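Local coordinates for protein PTS system, IIA component (Streptococcus pneumoniae serotype 4, PDB 5T3U) that probably serves as the cytoplasmic IIA phosphotransfer component of a sugar-transporting phosphotransferase system associated with fucose utilization, at residues Gln60-Leu65 with Ser88-Leu93; Leu74-Leu77 with Ser81-Asn84; Ile104-Glu109 with Glu121-Asn126; Val108-Ile111 with Lys117-Leu120. One frame throughout, in Å; residues are numbered along the deposited sequence.

Contact 1 (Gln60-Leu65 with Ser88-Leu93); sequences QVDELL and SRFLNL
The carbonyl oxygen of Phe90, whose ring meets Val61, takes two hydrogen bonds: one from Leu93 N, with 3.1 Å between Phe90 O and that nitrogen, and one from Lys135 NZ of the second subunit. The first closes a type I beta turn from Phe90 to Leu93, leading toward strand 96-100. The ring of Phe90 reaches across to helix 50-65 and meets Val61 coming from the opposite direction. Val61 CG1 stands over one ring face as a CH-pi contact, 3.8 Å from the centroid of the Phe90 ring and displaced toward its rim; CG1 anti to the backbone N (chi1 174°) sets this methyl over the ring. The branch carbon also touches the ring, with Val61 CB 3.5 Å from Phe90 CZ. On the other face lies Arg89 CG, so the ring is sandwiched between aliphatic carbons. Helices 50-65 and 81-90 belong to the layer on one side of the four-stranded parallel sheet of this alpha/beta fold, and Val61, Leu65 and Phe90 all rest on Val96 of strand 96-100. At the ring edge, in its plane, sits Asp62 OD1, 3.7 Å from Phe90 CE1, with the carboxylate turned 86° from the ring. That edge is the electropositive part of an aromatic ring, which probably makes the approach mildly favourable, while OD2 of the same carboxylate forms a salt bridge with Lys58. One turn further along, Leu65 and Leu93 reach for each other tip to tip, Leu65 CD1 lying 4.0 Å from Leu93 CD2 toward the more exposed margin.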
loop_
_atom_site.group_PDB
_atom_site.type_symbol
_atom_site.label_atom_id
_atom_site.label_comp_id
_atom_site.label_asym_id
_atom_site.label_seq_id
_atom_site.Cartn_x
_atom_site.Cartn_y
_atom_site.Cartn_z
ATOM N N GLN A 60 -6.996 -16.680 -11.358
ATOM C CA GLN A 60 -7.058 -16.391 -9.901
ATOM C C GLN A 60 -8.462 -15.982 -9.458
ATOM O O GLN A 60 -8.941 -16.449 -8.408
ATOM C CB GLN A 60 -6.057 -15.290 -9.473
ATOM C CG GLN A 60 -4.598 -15.588 -9.749
ATOM C CD GLN A 60 -4.020 -16.586 -8.781
ATOM O OE1 GLN A 60 -4.362 -17.774 -8.817
ATOM N NE2 GLN A 60 -3.111 -16.110 -7.895
ATOM N N VAL A 61 -9.126 -15.118 -10.229
ATOM C CA VAL A 61 -10.475 -14.676 -9.834
ATOM C C VAL A 61 -11.491 -15.835 -9.946
ATOM O O VAL A 61 -12.279 -16.065 -9.020
ATOM C CB VAL A 61 -10.984 -13.445 -10.606
ATOM C CG1 VAL A 61 -12.443 -13.138 -10.233
ATOM C CG2 VAL A 61 -10.127 -12.202 -10.339
ATOM N N ASP A 62 -11.451 -16.564 -11.071
ATOM C CA ASP A 62 -12.335 -17.717 -11.304
ATOM C C ASP A 62 -12.204 -18.754 -10.197
ATOM O O ASP A 62 -13.203 -19.222 -9.648
ATOM C CB ASP A 62 -12.008 -18.389 -12.650
ATOM C CG ASP A 62 -12.408 -17.548 -13.848
ATOM O OD1 ASP A 62 -13.225 -16.611 -13.702
ATOM O OD2 ASP A 62 -11.925 -17.844 -14.967
ATOM N N GLU A 63 -10.974 -19.106 -9.859
ATOM C CA GLU A 63 -10.746 -20.099 -8.814
ATOM C C GLU A 63 -11.182 -19.664 -7.418
ATOM O O GLU A 63 -11.645 -20.473 -6.616
ATOM C CB GLU A 63 -9.299 -20.578 -8.832
ATOM C CG GLU A 63 -9.050 -21.498 -10.018
ATOM C CD GLU A 63 -7.581 -21.676 -10.341
ATOM O OE1 GLU A 63 -7.273 -21.763 -11.552
ATOM O OE2 GLU A 63 -6.743 -21.727 -9.406
ATOM N N LEU A 64 -11.088 -18.371 -7.146
ATOM C CA LEU A 64 -11.552 -17.841 -5.883
ATOM C C LEU A 64 -13.072 -17.917 -5.863
ATOM O O LEU A 64 -13.659 -18.189 -4.821
ATOM C CB LEU A 64 -10.996 -16.421 -5.638
ATOM C CG LEU A 64 -9.552 -16.369 -5.076
ATOM C CD1 LEU A 64 -8.978 -14.933 -5.046
ATOM C CD2 LEU A 64 -9.441 -17.013 -3.668
ATOM N N LEU A 65 -13.713 -17.706 -7.010
ATOM C CA LEU A 65 -15.181 -17.842 -7.091
ATOM C C LEU A 65 -15.717 -19.276 -6.914
ATOM O O LEU A 65 -16.926 -19.463 -6.606
ATOM C CB LEU A 65 -15.771 -17.172 -8.350
ATOM C CG LEU A 65 -15.760 -15.634 -8.436
ATOM C CD1 LEU A 65 -15.902 -15.171 -9.904
ATOM C CD2 LEU A 65 -16.821 -14.982 -7.537
ATOM N N SER A 88 -11.756 -4.972 -17.534
ATOM C CA SER A 88 -12.205 -5.486 -18.818
ATOM C C SER A 88 -12.748 -6.898 -18.678
ATOM O O SER A 88 -13.815 -7.199 -19.211
ATOM C CB SER A 88 -11.121 -5.374 -19.892
ATOM O OG SER A 88 -11.289 -4.164 -20.624
ATOM N N ARG A 89 -12.037 -7.741 -17.919
ATOM C CA ARG A 89 -12.409 -9.136 -17.804
ATOM C C ARG A 89 -13.695 -9.345 -16.998
ATOM O O ARG A 89 -14.516 -10.199 -17.357
ATOM C CB ARG A 89 -11.234 -9.980 -17.275
ATOM C CG ARG A 89 -11.535 -11.461 -17.141
ATOM C CD ARG A 89 -11.919 -12.095 -18.495
ATOM N NE ARG A 89 -10.747 -12.334 -19.326
ATOM C CZ ARG A 89 -10.755 -13.002 -20.479
ATOM N NH1 ARG A 89 -11.901 -13.487 -20.983
ATOM N NH2 ARG A 89 -9.618 -13.182 -21.136
ATOM N N PHE A 90 -13.898 -8.553 -15.946
ATOM C CA PHE A 90 -15.035 -8.751 -15.038
ATOM C C PHE A 90 -16.007 -7.585 -14.963
ATOM O O PHE A 90 -16.751 -7.458 -13.990
ATOM C CB PHE A 90 -14.526 -9.173 -13.643
ATOM C CG PHE A 90 -13.734 -10.474 -13.673
ATOM C CD1 PHE A 90 -14.389 -11.699 -13.847
ATOM C CD2 PHE A 90 -12.353 -10.466 -13.591
ATOM C CE1 PHE A 90 -13.678 -12.900 -13.901
ATOM C CE2 PHE A 90 -11.621 -11.659 -13.651
ATOM C CZ PHE A 90 -12.291 -12.879 -13.802
ATOM N N LEU A 91 -16.021 -6.764 -16.020
ATOM C CA LEU A 91 -16.798 -5.529 -16.081
ATOM C C LEU A 91 -18.206 -5.638 -15.512
ATOM O O LEU A 91 -18.591 -4.829 -14.670
ATOM C CB LEU A 91 -16.878 -4.999 -17.522
ATOM C CG LEU A 91 -17.638 -3.678 -17.712
ATOM C CD1 LEU A 91 -16.970 -2.520 -16.930
ATOM C CD2 LEU A 91 -17.787 -3.345 -19.192
ATOM N N ASN A 92 -18.976 -6.623 -15.994
ATOM C CA ASN A 92 -20.373 -6.746 -15.619
ATOM C C ASN A 92 -20.646 -7.923 -14.684
ATOM O O ASN A 92 -21.817 -8.230 -14.418
ATOM C CB ASN A 92 -21.284 -6.821 -16.863
ATOM C CG ASN A 92 -21.283 -5.529 -17.693
ATOM O OD1 ASN A 92 -21.197 -5.571 -18.929
ATOM N ND2 ASN A 92 -21.372 -4.401 -17.034
ATOM N N LEU A 93 -19.595 -8.594 -14.193
ATOM C CA LEU A 93 -19.804 -9.634 -13.188
ATOM C C LEU A 93 -19.975 -9.037 -11.793
ATOM O O LEU A 93 -18.995 -8.622 -11.148
ATOM C CB LEU A 93 -18.695 -10.678 -13.221
ATOM C CG LEU A 93 -18.896 -11.947 -12.373
ATOM C CD1 LEU A 93 -20.243 -12.656 -12.639
ATOM C CD2 LEU A 93 -17.762 -12.905 -12.611
#

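Contact 2 (Leu74-Leu77 with Ser81-Asn84); sequences LTDL and SPNN
Thr75 holds its hydroxyl between the backbone N and the carbonyl carbon (chi1 66°), and Asn83 swings CG anti to its own backbone N (chi1 -157°); together these torsions bring the amide nitrogen of Asn83 up to the threonine hydroxyl, the two side chains crossing at about a right angle. Asn83 ND2 donates to Thr75 OG1 over 2.7 Å, a short bond but a bent one (137° at the hydrogen), with the oxygen tilted out of the amide plane. Thr75 OG1 has a second partner in the hydroxyl of Thr100, so this buried oxygen is held from two residues. A water ties the same segments together: it donates to Asp76 OD1 and to Leu77 O, 2.7 Å from each of these oxygens, and accepts from Asn83 N, an amide in the first turn of helix 81-90. Apolar packing fills in beside them, Thr75 CG2 lying 4.3 Å from Pro82 CB. The other carboxylate oxygen, Asp76 OD2, accepts from His16 N, linking the turn to strand 7-16. The contact lies where strand 68-75 gives way to helix 81-90 in a beta-alpha-beta unit completed by strand 96-100, with Pro82 against Ala14, Asn83 against Ile98, and Leu77 on Phe30 of the second subunit.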
loop_
_atom_site.group_PDB
_atom_site.type_symbol
_atom_site.label_atom_id
_atom_site.label_comp_id
_atom_site.label_asym_id
_atom_site.label_seq_id
_atom_site.Cartn_x
_atom_site.Cartn_y
_atom_site.Cartn_z
ATOM N N LEU A 74 -8.225 -6.140 -5.220
ATOM C CA LEU A 74 -7.509 -4.911 -4.832
ATOM C C LEU A 74 -6.388 -4.700 -5.824
ATOM O O LEU A 74 -5.588 -5.616 -6.068
ATOM C CB LEU A 74 -6.942 -5.030 -3.422
ATOM C CG LEU A 74 -7.940 -5.300 -2.288
ATOM C CD1 LEU A 74 -7.178 -5.319 -0.945
ATOM C CD2 LEU A 74 -9.113 -4.303 -2.268
ATOM N N THR A 75 -6.346 -3.517 -6.432
ATOM C CA THR A 75 -5.256 -3.212 -7.357
ATOM C C THR A 75 -4.473 -1.967 -6.893
ATOM O O THR A 75 -4.985 -1.133 -6.139
ATOM C CB THR A 75 -5.761 -2.991 -8.786
ATOM O OG1 THR A 75 -6.566 -1.817 -8.791
ATOM C CG2 THR A 75 -6.584 -4.239 -9.302
ATOM N N ASP A 76 -3.233 -1.871 -7.357
ATOM C CA ASP A 76 -2.303 -0.877 -6.840
ATOM C C ASP A 76 -2.658 0.556 -7.216
ATOM O O ASP A 76 -2.592 1.440 -6.371
ATOM C CB ASP A 76 -0.835 -1.229 -7.178
ATOM C CG ASP A 76 -0.605 -1.592 -8.661
ATOM O OD1 ASP A 76 -1.581 -1.748 -9.441
ATOM O OD2 ASP A 76 0.593 -1.767 -9.026
ATOM N N LEU A 77 -3.056 0.773 -8.471
ATOM C CA LEU A 77 -3.453 2.095 -8.905
ATOM C C LEU A 77 -4.322 2.067 -10.188
ATOM O O LEU A 77 -4.232 1.130 -10.991
ATOM C CB LEU A 77 -2.203 2.975 -9.082
ATOM C CG LEU A 77 -1.344 2.873 -10.333
ATOM C CD1 LEU A 77 -0.148 3.838 -10.221
ATOM C CD2 LEU A 77 -0.844 1.457 -10.638
ATOM N N SER A 81 -1.874 -1.973 -15.239
ATOM C CA SER A 81 -2.323 -3.133 -16.021
ATOM C C SER A 81 -3.198 -4.090 -15.186
ATOM O O SER A 81 -4.217 -4.549 -15.701
ATOM C CB SER A 81 -1.160 -3.893 -16.666
ATOM O OG SER A 81 -0.462 -3.086 -17.611
ATOM N N PRO A 82 -2.834 -4.373 -13.901
ATOM C CA PRO A 82 -3.768 -5.177 -13.093
ATOM C C PRO A 82 -5.181 -4.585 -13.081
ATOM O O PRO A 82 -6.174 -5.323 -13.276
ATOM C CB PRO A 82 -3.141 -5.146 -11.673
ATOM C CG PRO A 82 -1.648 -5.002 -11.959
ATOM C CD PRO A 82 -1.606 -4.039 -13.133
ATOM N N ASN A 83 -5.289 -3.276 -12.876
ATOM C CA ASN A 83 -6.627 -2.681 -12.883
ATOM C C ASN A 83 -7.286 -2.735 -14.258
ATOM O O ASN A 83 -8.482 -2.961 -14.328
ATOM C CB ASN A 83 -6.637 -1.242 -12.416
ATOM C CG ASN A 83 -7.990 -0.827 -11.892
ATOM O OD1 ASN A 83 -8.724 -0.082 -12.536
ATOM N ND2 ASN A 83 -8.342 -1.330 -10.736
ATOM N N ASN A 84 -6.516 -2.487 -15.334
ATOM C CA ASN A 84 -7.085 -2.515 -16.695
ATOM C C ASN A 84 -7.685 -3.890 -17.025
ATOM O O ASN A 84 -8.799 -3.992 -17.553
ATOM C CB ASN A 84 -6.035 -2.158 -17.752
ATOM C CG ASN A 84 -5.654 -0.681 -17.744
ATOM O OD1 ASN A 84 -6.413 0.195 -17.297
ATOM N ND2 ASN A 84 -4.466 -0.401 -18.262
HETATM O O HOH W 1 -3.402 -1.387 -11.376
#

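Contact 3 (Ile104-Glu109 with Glu121-Asn126); sequences IPLLVE and EEIVHN
Leu106 CD1 presses on Ile123 CG2 at 3.5 Å, tighter than usual van der Waals contact, with the two side chains crossing at about a right angle. The same methyl of Ile123 also meets Glu109: Glu109 CG is 3.8 Å from Ile123 CG2. A bend in the glutamate chain (chi2 53°) turns its end across the isoleucine, Glu109 OE2 lying 3.9 Å from Ile123 CD1. Ile123 CG2 thus touches both Leu106 and Glu109, one turn apart on helix 104-112, while the longer branch, ending in CD1, meets Glu109 and not Leu106. The backbones come close behind them, the CA atoms of Leu106 and Val124 being 6.9 Å apart. Further out, Leu106 rests on Leu74 and Val99 of the sheet, Val124 also lies on Val99, and Leu131 of the second subunit touches both Leu106 and Val124. At the start of helix 104-112, Asn103 OD1 accepts from Leu106 N, tying down the first turn of the helix that carries Leu106 and Glu109. Between helices 104-112 and 120-129 the contact is therefore held by shape and hydrophobic burial, with Glu109 contributing its aliphatic carbons and carrying its carboxylate to the less buried margin.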
loop_
_atom_site.group_PDB
_atom_site.type_symbol
_atom_site.label_atom_id
_atom_site.label_comp_id
_atom_site.label_asym_id
_atom_site.label_seq_id
_atom_site.Cartn_x
_atom_site.Cartn_y
_atom_site.Cartn_z
ATOM N N ILE A 104 -2.670 -0.747 3.532
ATOM C CA ILE A 104 -2.713 -1.844 4.505
ATOM C C ILE A 104 -4.041 -1.826 5.283
ATOM O O ILE A 104 -4.667 -2.857 5.435
ATOM C CB ILE A 104 -1.437 -1.864 5.393
ATOM C CG1 ILE A 104 -0.328 -2.594 4.652
ATOM C CG2 ILE A 104 -1.673 -2.502 6.819
ATOM C CD1 ILE A 104 -0.548 -4.089 4.456
ATOM N N PRO A 105 -4.513 -0.644 5.723
ATOM C CA PRO A 105 -5.808 -0.641 6.442
ATOM C C PRO A 105 -6.994 -1.278 5.690
ATOM O O PRO A 105 -7.783 -1.999 6.317
ATOM C CB PRO A 105 -6.065 0.847 6.667
ATOM C CG PRO A 105 -4.661 1.426 6.823
ATOM C CD PRO A 105 -3.877 0.695 5.759
ATOM N N LEU A 106 -7.134 -1.009 4.384
ATOM C CA LEU A 106 -8.143 -1.691 3.565
ATOM C C LEU A 106 -7.956 -3.211 3.563
ATOM O O LEU A 106 -8.908 -3.969 3.839
ATOM C CB LEU A 106 -8.126 -1.169 2.120
ATOM C CG LEU A 106 -9.258 -1.701 1.176
ATOM C CD1 LEU A 106 -10.666 -1.497 1.712
ATOM C CD2 LEU A 106 -9.137 -1.032 -0.190
ATOM N N LEU A 107 -6.732 -3.667 3.262
ATOM C CA LEU A 107 -6.470 -5.108 3.152
ATOM C C LEU A 107 -6.756 -5.809 4.480
ATOM O O LEU A 107 -7.498 -6.788 4.520
ATOM C CB LEU A 107 -5.043 -5.410 2.635
ATOM C CG LEU A 107 -4.713 -6.921 2.492
ATOM C CD1 LEU A 107 -5.777 -7.701 1.651
ATOM C CD2 LEU A 107 -3.282 -7.147 1.936
ATOM N N VAL A 108 -6.207 -5.282 5.576
ATOM C CA VAL A 108 -6.488 -5.810 6.910
ATOM C C VAL A 108 -7.975 -5.909 7.232
ATOM O O VAL A 108 -8.425 -6.934 7.729
ATOM C CB VAL A 108 -5.778 -4.965 8.016
ATOM C CG1 VAL A 108 -6.308 -5.367 9.421
ATOM C CG2 VAL A 108 -4.279 -5.167 7.918
ATOM N N GLU A 109 -8.728 -4.840 6.976
ATOM C CA GLU A 109 -10.149 -4.834 7.281
ATOM C C GLU A 109 -10.929 -5.854 6.439
ATOM O O GLU A 109 -11.844 -6.510 6.938
ATOM C CB GLU A 109 -10.731 -3.429 7.025
ATOM C CG GLU A 109 -12.265 -3.349 7.132
ATOM C CD GLU A 109 -12.816 -3.901 8.459
ATOM O OE1 GLU A 109 -12.147 -3.764 9.518
ATOM O OE2 GLU A 109 -13.930 -4.480 8.443
ATOM N N GLU A 121 -18.895 0.293 1.008
ATOM C CA GLU A 121 -18.727 1.731 0.864
ATOM C C GLU A 121 -18.068 2.291 2.112
ATOM O O GLU A 121 -17.141 3.116 2.017
ATOM C CB GLU A 121 -20.068 2.436 0.580
ATOM C CG GLU A 121 -20.613 2.145 -0.855
ATOM C CD GLU A 121 -20.889 0.635 -1.085
ATOM O OE1 GLU A 121 -21.657 0.027 -0.270
ATOM O OE2 GLU A 121 -20.316 0.055 -2.061
ATOM N N GLU A 122 -18.535 1.818 3.270
ATOM C CA GLU A 122 -18.042 2.280 4.548
ATOM C C GLU A 122 -16.588 1.840 4.764
ATOM O O GLU A 122 -15.763 2.603 5.264
ATOM C CB GLU A 122 -18.936 1.691 5.616
ATOM C CG GLU A 122 -18.919 2.344 6.945
ATOM C CD GLU A 122 -20.022 1.757 7.832
ATOM O OE1 GLU A 122 -21.224 1.935 7.500
ATOM O OE2 GLU A 122 -19.680 1.078 8.828
ATOM N N ILE A 123 -16.281 0.609 4.380
ATOM C CA ILE A 123 -14.912 0.079 4.461
ATOM C C ILE A 123 -13.976 0.917 3.597
ATOM O O ILE A 123 -12.927 1.338 4.065
ATOM C CB ILE A 123 -14.854 -1.415 4.072
ATOM C CG1 ILE A 123 -15.529 -2.244 5.180
ATOM C CG2 ILE A 123 -13.401 -1.864 3.806
ATOM C CD1 ILE A 123 -15.474 -3.739 4.984
ATOM N N VAL A 124 -14.383 1.192 2.364
ATOM C CA VAL A 124 -13.596 2.042 1.448
ATOM C C VAL A 124 -13.394 3.471 2.008
ATOM O O VAL A 124 -12.268 3.970 2.067
ATOM C CB VAL A 124 -14.175 2.049 0.022
ATOM C CG1 VAL A 124 -13.484 3.143 -0.875
ATOM C CG2 VAL A 124 -13.994 0.639 -0.600
ATOM N N HIS A 125 -14.485 4.092 2.444
ATOM C CA HIS A 125 -14.449 5.409 3.061
ATOM C C HIS A 125 -13.488 5.413 4.264
ATOM O O HIS A 125 -12.671 6.317 4.401
ATOM C CB HIS A 125 -15.870 5.856 3.466
ATOM C CG HIS A 125 -15.920 7.202 4.133
ATOM N ND1 HIS A 125 -15.718 8.385 3.451
ATOM C CD2 HIS A 125 -16.148 7.552 5.423
ATOM C CE1 HIS A 125 -15.819 9.402 4.289
ATOM N NE2 HIS A 125 -16.076 8.923 5.492
ATOM N N ASN A 126 -13.564 4.399 5.122
ATOM C CA ASN A 126 -12.661 4.358 6.271
ATOM C C ASN A 126 -11.180 4.160 5.867
ATOM O O ASN A 126 -10.281 4.681 6.527
ATOM C CB ASN A 126 -13.067 3.262 7.258
ATOM C CG ASN A 126 -14.382 3.555 7.998
ATOM O OD1 ASN A 126 -14.889 4.683 8.046
ATOM N ND2 ASN A 126 -14.907 2.523 8.627
#

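Contact 4 (Val108-Ile111 with Lys117-Leu120); sequences VELI and KINL
The last turn or so of helix 104-112 faces an extended piece of chain that becomes a helix at Leu120, and the nearest CA atoms, those of Leu110 and Ile118, stand 8.8 Å apart. That spacing is bridged by side chains alone. Leu110 supplies one methyl to two partners: Leu110 CD2 lies 4.2 Å from Leu120 CD1 and 4.3 Å from Ile118 CD1. Its CG sits anti to the carbonyl carbon (chi1 -72°), and the branch carries CD2 toward the loop. Leu120 arrives at a slant and extends CD1 toward Leu110, while Ile118 comes with the end of its longer branch. Both distances are relaxed for methyl groups, with no sign of strain. Beneath, Leu110 rests on Ile11, Ile72 and Leu74 of the sheet; Leu120 shares Ile72 with it and touches Asn133 of the second subunit, and Ile118 lies on Arg9. Between Ile118 of the loop and Leu120, the first helical residue, Asn119 takes the N-cap position, its OD1 accepting from Glu122 N as helix 120-129 begins. The two helices run in broadly opposite directions, and this is an alpha-helical hairpin laid against a parallel sheet, with Ile118 and Leu120 turned to the edge of the hydrophobic core and the capping asparagine between them facing elsewhere.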
loop_
_atom_site.group_PDB
_atom_site.type_symbol
_atom_site.label_atom_id
_atom_site.label_comp_id
_atom_site.label_asym_id
_atom_site.label_seq_id
_atom_site.Cartn_x
_atom_site.Cartn_y
_atom_site.Cartn_z
ATOM N N VAL A 108 -6.207 -5.282 5.576
ATOM C CA VAL A 108 -6.488 -5.810 6.910
ATOM C C VAL A 108 -7.975 -5.909 7.232
ATOM O O VAL A 108 -8.425 -6.934 7.729
ATOM C CB VAL A 108 -5.778 -4.965 8.016
ATOM C CG1 VAL A 108 -6.308 -5.367 9.421
ATOM C CG2 VAL A 108 -4.279 -5.167 7.918
ATOM N N GLU A 109 -8.728 -4.840 6.976
ATOM C CA GLU A 109 -10.149 -4.834 7.281
ATOM C C GLU A 109 -10.929 -5.854 6.439
ATOM O O GLU A 109 -11.844 -6.510 6.938
ATOM C CB GLU A 109 -10.731 -3.429 7.025
ATOM C CG GLU A 109 -12.265 -3.349 7.132
ATOM C CD GLU A 109 -12.816 -3.901 8.459
ATOM O OE1 GLU A 109 -12.147 -3.764 9.518
ATOM O OE2 GLU A 109 -13.930 -4.480 8.443
ATOM N N LEU A 110 -10.612 -5.931 5.144
ATOM C CA LEU A 110 -11.273 -6.910 4.268
ATOM C C LEU A 110 -10.953 -8.336 4.705
ATOM O O LEU A 110 -11.846 -9.203 4.704
ATOM C CB LEU A 110 -10.909 -6.667 2.806
ATOM C CG LEU A 110 -11.577 -5.414 2.215
ATOM C CD1 LEU A 110 -11.094 -5.083 0.784
ATOM C CD2 LEU A 110 -13.136 -5.513 2.295
ATOM N N ILE A 111 -9.714 -8.603 5.119
ATOM C CA ILE A 111 -9.435 -9.976 5.613
ATOM C C ILE A 111 -10.217 -10.269 6.912
ATOM O O ILE A 111 -10.883 -11.311 7.030
ATOM C CB ILE A 111 -7.938 -10.283 5.776
ATOM C CG1 ILE A 111 -7.227 -10.260 4.426
ATOM C CG2 ILE A 111 -7.737 -11.698 6.412
ATOM C CD1 ILE A 111 -5.655 -10.254 4.528
ATOM N N LYS A 117 -21.009 -10.270 6.929
ATOM C CA LYS A 117 -21.667 -9.239 6.116
ATOM C C LYS A 117 -20.853 -7.955 6.222
ATOM O O LYS A 117 -20.354 -7.613 7.301
ATOM C CB LYS A 117 -23.090 -8.962 6.638
ATOM C CG LYS A 117 -24.216 -9.627 5.829
ATOM C CD LYS A 117 -25.592 -9.354 6.450
ATOM C CE LYS A 117 -26.727 -9.588 5.430
ATOM N NZ LYS A 117 -28.050 -9.022 5.922
ATOM N N ILE A 118 -20.716 -7.232 5.116
ATOM C CA ILE A 118 -20.002 -5.946 5.178
ATOM C C ILE A 118 -20.769 -4.813 4.498
ATOM O O ILE A 118 -21.638 -5.057 3.669
ATOM C CB ILE A 118 -18.576 -6.034 4.570
ATOM C CG1 ILE A 118 -18.649 -6.366 3.075
ATOM C CG2 ILE A 118 -17.747 -7.036 5.333
ATOM C CD1 ILE A 118 -17.347 -6.128 2.310
ATOM N N ASN A 119 -20.417 -3.580 4.860
ATOM C CA ASN A 119 -20.758 -2.415 4.064
ATOM C C ASN A 119 -19.465 -1.942 3.369
ATOM O O ASN A 119 -18.624 -1.304 3.989
ATOM C CB ASN A 119 -21.343 -1.330 4.983
ATOM C CG ASN A 119 -21.755 -0.078 4.243
ATOM O OD1 ASN A 119 -21.254 0.237 3.160
ATOM N ND2 ASN A 119 -22.701 0.643 4.826
ATOM N N LEU A 120 -19.324 -2.272 2.085
ATOM C CA LEU A 120 -18.102 -1.998 1.336
ATOM C C LEU A 120 -17.830 -0.504 1.172
ATOM O O LEU A 120 -16.669 -0.083 1.182
ATOM C CB LEU A 120 -18.115 -2.700 -0.039
ATOM C CG LEU A 120 -16.807 -2.599 -0.869
ATOM C CD1 LEU A 120 -15.578 -3.114 -0.096
ATOM C CD2 LEU A 120 -16.886 -3.304 -2.254
#

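How the contacts relate
Contacts 1 and 2 come first along the chain, contact 2 falling within the span bracketed by contact 1; both use helix 81-90, with centres about 13 Å apart. Contacts 3 and 4 follow, about 7 Å apart between centres, sharing Val108 and Glu109 of helix 104-112. Contacts 1 and 3 lie on opposite sides of the chain's centre, their centres about 21 Å apart, with the parallel sheet between the two helical layers. Leu74 joins the halves: its CD1 is 3.8 Å from Leu107 CD1, and its CD2 is 3.7 Å from Leu110 CD1. All four contacts have residues close to the second subunit, so the interface lies next to this packing.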